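Local coordinates for DNA sulfur modification protein DndE (Escherichia coli, PDB 4LRV) that takes part in the phosphorothioation of DNA, in which sulfur replaces a non-bridging oxygen of the backbone, and probably acts by binding DNA, at residues M7-Q12 with I64-E69; E43-P48 with K79-Q84; D51-D56 with H97-I102. All coordinates share one frame; numbering follows the deposited sequence.

Interaction 1. Residues M7-Q12 with I64-E69; sequences MALSRQ and ITWLGE
This is a buried polar-apolar contact near the centre of the chain, where the indole of Trp66, on helix 63-67, lies against the turn between strand 6-7 and helix 11-23. Strand 6-7 followed by helices 11-23 and 28-40 is consistent with the ribbon-helix-helix plan of the Met repressor clan, and the indole packs beside the step from strand 6-7, which pairs here with strand 61-62 of its own chain, into the first helix. That step is marked by Ser10, the N-cap of helix 11-23. A Met-aromatic contact forms one part: Met7, deposited as selenomethionine, places SE 5.3 Å from the centroid of the Trp66 five-membered ring, obliquely, 54° off the ring normal. With Met7 CG wedged between backbone N and carbonyl carbon (chi1 57°), this methylene comes within 3.8 Å of Trp66 CD1. The backbone of Met7 supplies the polar part. Trp66 NE1 donates to Met7 O over 2.9 Å; the oxygen sits at the indole edge, while the donor stands well above the carbonyl plane. This bond satisfies a buried N-H and helps fix the rotation of the ring. Trp94 of helix 87-103 meets the indole edge-to-face and also touches Met7 and Leu9. At the far end of the indole, Leu9 comes in obliquely, its CD1 3.4 Å from Trp66 CH2 and 3.5 Å from Trp66 CZ3.

Interaction 2. Residues E43-P48 with K79-Q84; sequences EFRYSP and KMLYPQ
Leu81 overlaps the guanidinium of Arg45, with CD1 over one face of the flat group and CD2 making the closest approach, 3.4 Å from Arg45 NE. This is a helix-terminus to loop contact: the end of helix 71-81, with Tyr82 the first residue to leave helical geometry, packs on the loop that follows the second helix of a plan consistent with ribbon-helix-helix. The two side chains cross at about a right angle; the bend at chi2 (-65°) turns the head group of Arg45 toward Leu81. The same head group is steadied from its own side: Arg45 NH1 donates to Phe44 O at 2.7 Å, in the guanidinium plane, and also to Ser42 O. Leu81 further touches Val40 of helix 28-40 and Met80 of the fourth subunit, at a subunit interface.

Tyr82 carries the other half. Its phenol end reaches the loop backbone, where Tyr46 N appears to donate to Tyr82 OH at 2.8 Å, a bond whose length is doubtful because the hydroxyl is placed too close to a neighbouring atom. Arg45 CD packs obliquely on this ring, guanidinium and phenol planes 67° apart. Tyr46 keeps CG anti to its N (chi1 175°), which carries its ring onto Ala93 and Ala96 of helix 87-103 and its hydroxyl to a hydrogen bond with Asp51 OD2. Tyr46 meets Tyr82 chiefly with its backbone and CB, and Tyr82 CE1 also lies at the edge of the Tyr46 ring. Tyr46 O, at the edge of the phenol ring, is 3.4 Å from Tyr82 CE1.

Interaction 3. Residues D51-D56 with H97-I102; sequences DSKKLD and HVEDGI
Lys53 and Glu99 meet through charge alone, in a small surface contact between the loop leading to strand 61-62 and helix 87-103. Their side chains arrive from opposite directions. Lys53 NZ lies 3.6 Å from Glu99 OE2 and 3.9 Å from Glu99 OE1, so the ammonium faces the carboxylate at nearly equal distances from its two oxygens. Opposite charge makes this a salt bridge, but a long one, and the two groups share no hydrogen bond. Glu99 runs out extended from the helix, while the lysine chain turns at chi2 (54°) and again at chi4 (-62°), a doubly bent course that brings its ammonium round to the glutamate. Glu99 also packs on Thr13 of helix 11-23.

Hydrogen bonds engage the same ammonium more firmly than the salt bridge does. Lys53 NZ donates to Ser10 OG and to Gln12 OE1, both at the start of helix 11-23, so the loop lysine spans two helices at once. Nearby, Asp56 OD1 accepts the backbone N-H of Arg11, which ties the end of the loop to the first turn of that helix.

Within the loop, the local bonds are modest. Asp51 OD1 receives only a weak bond from Lys53 N at 3.3 Å. Leu55 is the centre of an inverse gamma turn, closed by a weak Asp56 N to Lys54 O bond of 3.0 Å.

The chemistry implies that Glu99 adds charge balance to an ammonium whose place is set chiefly by Ser10 and Gln12, and the nearby carboxylate would probably favour keeping that lysine protonated.

Overall arrangement
Burial and chemistry change together across the three contacts. Interaction 1 lies in the interior and combines apolar packing with one indole hydrogen bond. Interaction 2, on the opposite side of the chain's centre, is partly buried, with exposed guanidinium packing beside a more enclosed tyrosine. Interaction 3 is a surface contact resting on a long ionic pair. Interactions 1 and 3 touch directly, meeting at the start of helix 11-23, which serves both. Interactions 2 and 3 share the loop after helix 28-40 and meet along it, with Phe44 packing on His97. Interactions 1 and 2, with centres about 18 Å apart, do not touch.

Interaction 1. Residues M7-Q12 with I64-E69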
loop_
_atom_site.group_PDB
_atom_site.type_symbol
_atom_site.label_atom_id
_atom_site.label_comp_id
_atom_site.label_asym_id
_atom_site.label_seq_id
_atom_site.Cartn_x
_atom_site.Cartn_y
_atom_site.Cartn_z
HETATM N N MSE A 7 -3.996 -23.561 6.264
HETATM C CA MSE A 7 -3.886 -24.527 5.179
HETATM C C MSE A 7 -2.618 -24.344 4.388
HETATM O O MSE A 7 -1.946 -23.320 4.512
HETATM C CB MSE A 7 -5.084 -24.422 4.230
HETATM C CG MSE A 7 -5.283 -23.065 3.631
HETATM SE SE MSE A 7 -6.884 -22.182 4.316
HETATM C CE MSE A 7 -6.178 -21.544 5.968
ATOM N N ALA A 8 -2.312 -25.348 3.571
ATOM C CA ALA A 8 -1.158 -25.327 2.684
ATOM C C ALA A 8 -1.582 -25.529 1.225
ATOM O O ALA A 8 -2.626 -26.116 0.954
ATOM C CB ALA A 8 -0.154 -26.400 3.100
ATOM N N LEU A 9 -0.775 -25.021 0.297
ATOM C CA LEU A 9 -0.933 -25.321 -1.122
ATOM C C LEU A 9 -0.045 -26.508 -1.505
ATOM O O LEU A 9 0.621 -27.092 -0.658
ATOM C CB LEU A 9 -0.581 -24.091 -1.964
ATOM C CG LEU A 9 -1.615 -22.975 -1.834
ATOM C CD1 LEU A 9 -1.166 -21.714 -2.530
ATOM C CD2 LEU A 9 -2.954 -23.432 -2.385
ATOM N N SER A 10 -0.037 -26.879 -2.777
ATOM C CA SER A 10 0.882 -27.927 -3.208
ATOM C C SER A 10 2.241 -27.314 -3.479
ATOM O O SER A 10 2.379 -26.083 -3.575
ATOM C CB SER A 10 0.358 -28.673 -4.433
ATOM O OG SER A 10 0.211 -27.814 -5.545
ATOM N N ARG A 11 3.247 -28.173 -3.578
ATOM C CA ARG A 11 4.584 -27.738 -3.914
ATOM C C ARG A 11 4.562 -27.132 -5.315
ATOM O O ARG A 11 5.050 -26.009 -5.524
ATOM C CB ARG A 11 5.561 -28.914 -3.824
ATOM C CG ARG A 11 6.975 -28.606 -4.286
ATOM C CD ARG A 11 7.719 -27.733 -3.296
ATOM N NE ARG A 11 9.087 -27.507 -3.743
ATOM C CZ ARG A 11 9.581 -26.336 -4.135
ATOM N NH1 ARG A 11 8.823 -25.238 -4.118
ATOM N NH2 ARG A 11 10.854 -26.262 -4.535
ATOM N N GLN A 12 3.961 -27.858 -6.255
ATOM C CA GLN A 12 3.830 -27.398 -7.633
ATOM C C GLN A 12 3.329 -25.951 -7.658
ATOM O O GLN A 12 3.950 -25.087 -8.293
ATOM C CB GLN A 12 2.890 -28.322 -8.419
ATOM C CG GLN A 12 2.667 -27.925 -9.877
ATOM C CD GLN A 12 1.731 -28.884 -10.622
ATOM O OE1 GLN A 12 0.507 -28.750 -10.566
ATOM N NE2 GLN A 12 2.312 -29.855 -11.328
ATOM N N ILE A 64 -6.177 -16.220 7.224
ATOM C CA ILE A 64 -6.237 -14.770 7.089
ATOM C C ILE A 64 -5.048 -14.269 6.291
ATOM O O ILE A 64 -5.167 -13.335 5.496
ATOM C CB ILE A 64 -6.286 -14.060 8.444
ATOM C CG1 ILE A 64 -7.186 -14.822 9.413
ATOM C CG2 ILE A 64 -6.791 -12.621 8.258
ATOM C CD1 ILE A 64 -7.532 -14.046 10.679
ATOM N N THR A 65 -3.908 -14.909 6.504
ATOM C CA THR A 65 -2.718 -14.629 5.728
ATOM C C THR A 65 -2.970 -14.898 4.247
ATOM O O THR A 65 -2.656 -14.059 3.404
ATOM C CB THR A 65 -1.521 -15.476 6.195
ATOM O OG1 THR A 65 -1.394 -15.388 7.618
ATOM C CG2 THR A 65 -0.253 -14.979 5.557
ATOM N N TRP A 66 -3.528 -16.069 3.939
ATOM C CA TRP A 66 -3.809 -16.423 2.557
ATOM C C TRP A 66 -4.860 -15.507 1.949
ATOM O O TRP A 66 -4.659 -14.972 0.852
ATOM C CB TRP A 66 -4.304 -17.865 2.428
ATOM C CG TRP A 66 -3.255 -18.944 2.526
ATOM C CD1 TRP A 66 -3.175 -19.906 3.486
ATOM C CD2 TRP A 66 -2.175 -19.195 1.617
ATOM N NE1 TRP A 66 -2.109 -20.728 3.246
ATOM C CE2 TRP A 66 -1.477 -20.319 2.103
ATOM C CE3 TRP A 66 -1.723 -18.576 0.440
ATOM C CZ2 TRP A 66 -0.353 -20.845 1.456
ATOM C CZ3 TRP A 66 -0.607 -19.103 -0.203
ATOM C CH2 TRP A 66 0.068 -20.223 0.314
ATOM N N LEU A 67 -5.972 -15.323 2.658
ATOM C CA LEU A 67 -7.145 -14.700 2.052
ATOM C C LEU A 67 -7.263 -13.209 2.271
ATOM O O LEU A 67 -7.717 -12.504 1.376
ATOM C CB LEU A 67 -8.448 -15.429 2.446
ATOM C CG LEU A 67 -8.427 -16.952 2.209
ATOM C CD1 LEU A 67 -9.779 -17.577 2.521
ATOM C CD2 LEU A 67 -7.971 -17.299 0.778
ATOM N N GLY A 68 -6.862 -12.732 3.449
ATOM C CA GLY A 68 -6.965 -11.305 3.788
ATOM C C GLY A 68 -8.400 -10.816 3.766
ATOM O O GLY A 68 -9.298 -11.540 4.189
ATOM N N GLU A 69 -8.609 -9.598 3.256
ATOM C CA GLU A 69 -9.952 -9.011 3.119
ATOM C C GLU A 69 -10.860 -9.827 2.190
ATOM O O GLU A 69 -12.082 -9.623 2.166
ATOM C CB GLU A 69 -9.882 -7.579 2.566
ATOM C CG GLU A 69 -8.695 -6.744 3.022
ATOM C CD GLU A 69 -8.976 -5.951 4.283
ATOM O OE1 GLU A 69 -8.645 -4.737 4.306
ATOM O OE2 GLU A 69 -9.533 -6.540 5.243
#

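Interaction 2. Residues E43-P48 with K79-Q84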
loop_
_atom_site.group_PDB
_atom_site.type_symbol
_atom_site.label_atom_id
_atom_site.label_comp_id
_atom_site.label_asym_id
_atom_site.label_seq_id
_atom_site.Cartn_x
_atom_site.Cartn_y
_atom_site.Cartn_z
ATOM N N GLU A 43 -14.226 -21.989 -16.296
ATOM C CA GLU A 43 -14.924 -23.274 -16.458
ATOM C C GLU A 43 -14.389 -24.338 -15.526
ATOM O O GLU A 43 -15.070 -25.323 -15.241
ATOM C CB GLU A 43 -14.768 -23.773 -17.883
ATOM C CG GLU A 43 -15.004 -22.709 -18.928
ATOM C CD GLU A 43 -13.835 -22.555 -19.879
ATOM O OE1 GLU A 43 -13.433 -21.396 -20.096
ATOM O OE2 GLU A 43 -13.313 -23.577 -20.397
ATOM N N PHE A 44 -13.167 -24.154 -15.052
ATOM C CA PHE A 44 -12.595 -25.123 -14.150
ATOM C C PHE A 44 -13.477 -25.308 -12.911
ATOM O O PHE A 44 -14.035 -24.350 -12.395
ATOM C CB PHE A 44 -11.172 -24.734 -13.749
ATOM C CG PHE A 44 -10.552 -25.684 -12.777
ATOM C CD1 PHE A 44 -9.848 -26.790 -13.227
ATOM C CD2 PHE A 44 -10.704 -25.491 -11.405
ATOM C CE1 PHE A 44 -9.283 -27.682 -12.328
ATOM C CE2 PHE A 44 -10.154 -26.377 -10.502
ATOM C CZ PHE A 44 -9.439 -27.479 -10.965
ATOM N N ARG A 45 -13.613 -26.559 -12.476
ATOM C CA ARG A 45 -14.316 -26.902 -11.253
ATOM C C ARG A 45 -13.646 -28.108 -10.619
ATOM O O ARG A 45 -13.346 -29.103 -11.292
ATOM C CB ARG A 45 -15.787 -27.230 -11.514
ATOM C CG ARG A 45 -16.697 -26.048 -11.836
ATOM C CD ARG A 45 -16.832 -25.091 -10.666
ATOM N NE ARG A 45 -17.737 -23.988 -10.978
ATOM C CZ ARG A 45 -17.399 -22.886 -11.650
ATOM N NH1 ARG A 45 -16.162 -22.721 -12.106
ATOM N NH2 ARG A 45 -18.307 -21.947 -11.880
ATOM N N TYR A 46 -13.408 -28.013 -9.321
ATOM C CA TYR A 46 -12.929 -29.148 -8.566
ATOM C C TYR A 46 -13.998 -30.243 -8.505
ATOM O O TYR A 46 -15.193 -29.962 -8.470
ATOM C CB TYR A 46 -12.525 -28.720 -7.154
ATOM C CG TYR A 46 -12.121 -29.875 -6.269
ATOM C CD1 TYR A 46 -13.060 -30.524 -5.471
ATOM C CD2 TYR A 46 -10.807 -30.333 -6.247
ATOM C CE1 TYR A 46 -12.699 -31.586 -4.662
ATOM C CE2 TYR A 46 -10.434 -31.406 -5.440
ATOM C CZ TYR A 46 -11.383 -32.022 -4.647
ATOM O OH TYR A 46 -11.033 -33.084 -3.840
ATOM N N SER A 47 -13.549 -31.490 -8.477
ATOM C CA SER A 47 -14.432 -32.611 -8.225
ATOM C C SER A 47 -13.627 -33.689 -7.490
ATOM O O SER A 47 -12.531 -34.035 -7.916
ATOM C CB SER A 47 -15.022 -33.134 -9.534
ATOM O OG SER A 47 -16.147 -33.949 -9.282
ATOM N N PRO A 48 -14.178 -34.232 -6.390
ATOM C CA PRO A 48 -13.363 -35.053 -5.492
ATOM C C PRO A 48 -12.963 -36.396 -6.085
ATOM O O PRO A 48 -11.926 -36.949 -5.716
ATOM C CB PRO A 48 -14.267 -35.246 -4.267
ATOM C CG PRO A 48 -15.656 -35.160 -4.814
ATOM C CD PRO A 48 -15.603 -34.225 -6.002
ATOM N N LYS A 79 -18.566 -22.018 -0.639
ATOM C CA LYS A 79 -19.761 -22.633 -0.103
ATOM C C LYS A 79 -20.768 -22.857 -1.232
ATOM O O LYS A 79 -21.373 -23.925 -1.323
ATOM C CB LYS A 79 -20.345 -21.764 1.008
ATOM C CG LYS A 79 -21.556 -22.339 1.698
ATOM C CD LYS A 79 -22.134 -21.314 2.649
ATOM C CE LYS A 79 -22.858 -21.970 3.812
ATOM N NZ LYS A 79 -21.930 -22.835 4.614
HETATM N N MSE A 80 -20.919 -21.864 -2.104
HETATM C CA MSE A 80 -21.875 -21.952 -3.211
HETATM C C MSE A 80 -21.443 -22.922 -4.313
HETATM O O MSE A 80 -22.284 -23.605 -4.900
HETATM C CB MSE A 80 -22.159 -20.572 -3.808
HETATM C CG MSE A 80 -22.824 -19.623 -2.845
HETATM SE SE MSE A 80 -23.384 -17.940 -3.670
HETATM C CE MSE A 80 -24.601 -18.652 -5.014
ATOM N N LEU A 81 -20.145 -22.969 -4.608
ATOM C CA LEU A 81 -19.651 -23.875 -5.639
ATOM C C LEU A 81 -19.561 -25.293 -5.134
ATOM O O LEU A 81 -19.680 -26.219 -5.930
ATOM C CB LEU A 81 -18.284 -23.447 -6.179
ATOM C CG LEU A 81 -18.139 -22.138 -6.956
ATOM C CD1 LEU A 81 -16.668 -21.857 -7.165
ATOM C CD2 LEU A 81 -18.854 -22.213 -8.278
ATOM N N TYR A 82 -19.376 -25.460 -3.822
ATOM C CA TYR A 82 -19.094 -26.771 -3.223
ATOM C C TYR A 82 -19.946 -27.125 -1.978
ATOM O O TYR A 82 -19.416 -27.499 -0.926
ATOM C CB TYR A 82 -17.583 -26.895 -2.959
ATOM C CG TYR A 82 -16.784 -26.674 -4.223
ATOM C CD1 TYR A 82 -16.744 -27.651 -5.216
ATOM C CD2 TYR A 82 -16.122 -25.474 -4.457
ATOM C CE1 TYR A 82 -16.043 -27.451 -6.395
ATOM C CE2 TYR A 82 -15.430 -25.257 -5.643
ATOM C CZ TYR A 82 -15.391 -26.253 -6.600
ATOM O OH TYR A 82 -14.714 -26.068 -7.777
ATOM N N PRO A 83 -21.281 -27.059 -2.118
ATOM C CA PRO A 83 -22.192 -27.178 -0.966
ATOM C C PRO A 83 -22.071 -28.495 -0.202
ATOM O O PRO A 83 -22.245 -28.523 1.035
ATOM C CB PRO A 83 -23.593 -27.041 -1.594
ATOM C CG PRO A 83 -23.419 -27.331 -3.057
ATOM C CD PRO A 83 -22.005 -26.905 -3.396
ATOM N N GLN A 84 -21.756 -29.568 -0.925
ATOM C CA GLN A 84 -21.718 -30.909 -0.335
ATOM C C GLN A 84 -20.355 -31.336 0.215
ATOM O O GLN A 84 -20.248 -32.398 0.822
ATOM C CB GLN A 84 -22.242 -31.966 -1.332
ATOM C CG GLN A 84 -23.743 -31.898 -1.608
ATOM C CD GLN A 84 -24.591 -32.073 -0.350
ATOM O OE1 GLN A 84 -25.358 -31.189 0.019
ATOM N NE2 GLN A 84 -24.455 -33.220 0.306
#

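Interaction 3. Residues D51-D56 with H97-I102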
loop_
_atom_site.group_PDB
_atom_site.type_symbol
_atom_site.label_atom_id
_atom_site.label_comp_id
_atom_site.label_asym_id
_atom_site.label_seq_id
_atom_site.Cartn_x
_atom_site.Cartn_y
_atom_site.Cartn_z
ATOM N N ASP A 51 -9.013 -36.609 -8.079
ATOM C CA ASP A 51 -8.091 -35.824 -7.270
ATOM C C ASP A 51 -6.938 -36.625 -6.666
ATOM O O ASP A 51 -7.037 -37.166 -5.557
ATOM C CB ASP A 51 -8.855 -35.063 -6.180
ATOM C CG ASP A 51 -8.003 -34.000 -5.500
ATOM O OD1 ASP A 51 -6.890 -33.710 -5.984
ATOM O OD2 ASP A 51 -8.455 -33.450 -4.476
ATOM N N SER A 52 -5.836 -36.679 -7.400
ATOM C CA SER A 52 -4.624 -37.285 -6.885
ATOM C C SER A 52 -3.586 -36.182 -6.706
ATOM O O SER A 52 -2.513 -36.227 -7.311
ATOM C CB SER A 52 -4.129 -38.376 -7.847
ATOM O OG SER A 52 -2.714 -38.533 -7.803
ATOM N N LYS A 53 -3.911 -35.185 -5.886
ATOM C CA LYS A 53 -3.019 -34.042 -5.712
ATOM C C LYS A 53 -2.633 -33.817 -4.252
ATOM O O LYS A 53 -3.453 -33.394 -3.441
ATOM C CB LYS A 53 -3.642 -32.774 -6.308
ATOM C CG LYS A 53 -2.647 -31.642 -6.525
ATOM C CD LYS A 53 -1.443 -32.090 -7.365
ATOM C CE LYS A 53 -0.238 -31.152 -7.190
ATOM N NZ LYS A 53 -0.525 -29.738 -7.648
ATOM N N LYS A 54 -1.381 -34.098 -3.915
ATOM C CA LYS A 54 -0.937 -33.955 -2.531
ATOM C C LYS A 54 -0.569 -32.501 -2.209
ATOM O O LYS A 54 0.180 -31.876 -2.957
ATOM C CB LYS A 54 0.219 -34.917 -2.234
ATOM C CG LYS A 54 -0.230 -36.279 -1.654
ATOM C CD LYS A 54 -1.158 -37.071 -2.601
ATOM C CE LYS A 54 -2.126 -37.969 -1.824
ATOM N NZ LYS A 54 -3.379 -38.266 -2.594
ATOM N N LEU A 55 -1.109 -31.967 -1.111
ATOM C CA LEU A 55 -0.826 -30.585 -0.728
ATOM C C LEU A 55 0.451 -30.504 0.107
ATOM O O LEU A 55 0.413 -30.349 1.333
ATOM C CB LEU A 55 -2.027 -29.912 -0.042
ATOM C CG LEU A 55 -3.312 -29.815 -0.885
ATOM C CD1 LEU A 55 -4.453 -29.129 -0.143
ATOM C CD2 LEU A 55 -3.050 -29.098 -2.188
ATOM N N ASP A 56 1.579 -30.594 -0.597
ATOM C CA ASP A 56 2.902 -30.734 0.016
ATOM C C ASP A 56 3.722 -29.445 -0.052
ATOM O O ASP A 56 4.951 -29.468 -0.157
ATOM C CB ASP A 56 3.673 -31.905 -0.621
ATOM C CG ASP A 56 3.783 -31.794 -2.152
ATOM O OD1 ASP A 56 3.083 -30.947 -2.773
ATOM O OD2 ASP A 56 4.583 -32.575 -2.733
ATOM N N HIS A 97 -8.245 -24.654 -7.264
ATOM C CA HIS A 97 -8.532 -23.377 -7.887
ATOM C C HIS A 97 -7.337 -22.427 -7.919
ATOM O O HIS A 97 -7.154 -21.704 -8.890
ATOM C CB HIS A 97 -9.731 -22.693 -7.223
ATOM C CG HIS A 97 -11.041 -23.047 -7.849
ATOM N ND1 HIS A 97 -12.041 -23.712 -7.169
ATOM C CD2 HIS A 97 -11.500 -22.857 -9.108
ATOM C CE1 HIS A 97 -13.068 -23.897 -7.978
ATOM N NE2 HIS A 97 -12.765 -23.389 -9.160
ATOM N N VAL A 98 -6.524 -22.418 -6.869
ATOM C CA VAL A 98 -5.337 -21.563 -6.888
ATOM C C VAL A 98 -4.372 -22.051 -7.967
ATOM O O VAL A 98 -3.856 -21.249 -8.754
ATOM C CB VAL A 98 -4.666 -21.433 -5.500
ATOM C CG1 VAL A 98 -3.404 -20.607 -5.602
ATOM C CG2 VAL A 98 -5.614 -20.763 -4.529
ATOM N N GLU A 99 -4.184 -23.369 -8.028
ATOM C CA GLU A 99 -3.325 -23.999 -9.037
ATOM C C GLU A 99 -3.809 -23.707 -10.450
ATOM O O GLU A 99 -3.023 -23.303 -11.309
ATOM C CB GLU A 99 -3.250 -25.514 -8.812
ATOM C CG GLU A 99 -2.571 -26.317 -9.905
ATOM C CD GLU A 99 -2.899 -27.815 -9.821
ATOM O OE1 GLU A 99 -3.802 -28.197 -9.027
ATOM O OE2 GLU A 99 -2.254 -28.619 -10.544
ATOM N N ASP A 100 -5.101 -23.909 -10.688
ATOM C CA ASP A 100 -5.674 -23.675 -12.011
ATOM C C ASP A 100 -5.494 -22.210 -12.424
ATOM O O ASP A 100 -4.929 -21.924 -13.469
ATOM C CB ASP A 100 -7.144 -24.081 -12.032
ATOM C CG ASP A 100 -7.807 -23.769 -13.349
ATOM O OD1 ASP A 100 -7.549 -24.509 -14.326
ATOM O OD2 ASP A 100 -8.579 -22.781 -13.409
ATOM N N GLY A 101 -5.957 -21.291 -11.572
ATOM C CA GLY A 101 -5.737 -19.852 -11.752
ATOM C C GLY A 101 -4.304 -19.443 -12.087
ATOM O O GLY A 101 -4.088 -18.640 -12.994
ATOM N N ILE A 102 -3.330 -19.995 -11.366
ATOM C CA ILE A 102 -1.911 -19.683 -11.607
ATOM C C ILE A 102 -1.276 -20.421 -12.800
ATOM O O ILE A 102 -0.375 -19.885 -13.435
ATOM C CB ILE A 102 -1.040 -19.872 -10.328
ATOM C CG1 ILE A 102 0.240 -19.039 -10.415
ATOM C CG2 ILE A 102 -0.719 -21.339 -10.064
ATOM C CD1 ILE A 102 0.045 -17.579 -10.033
#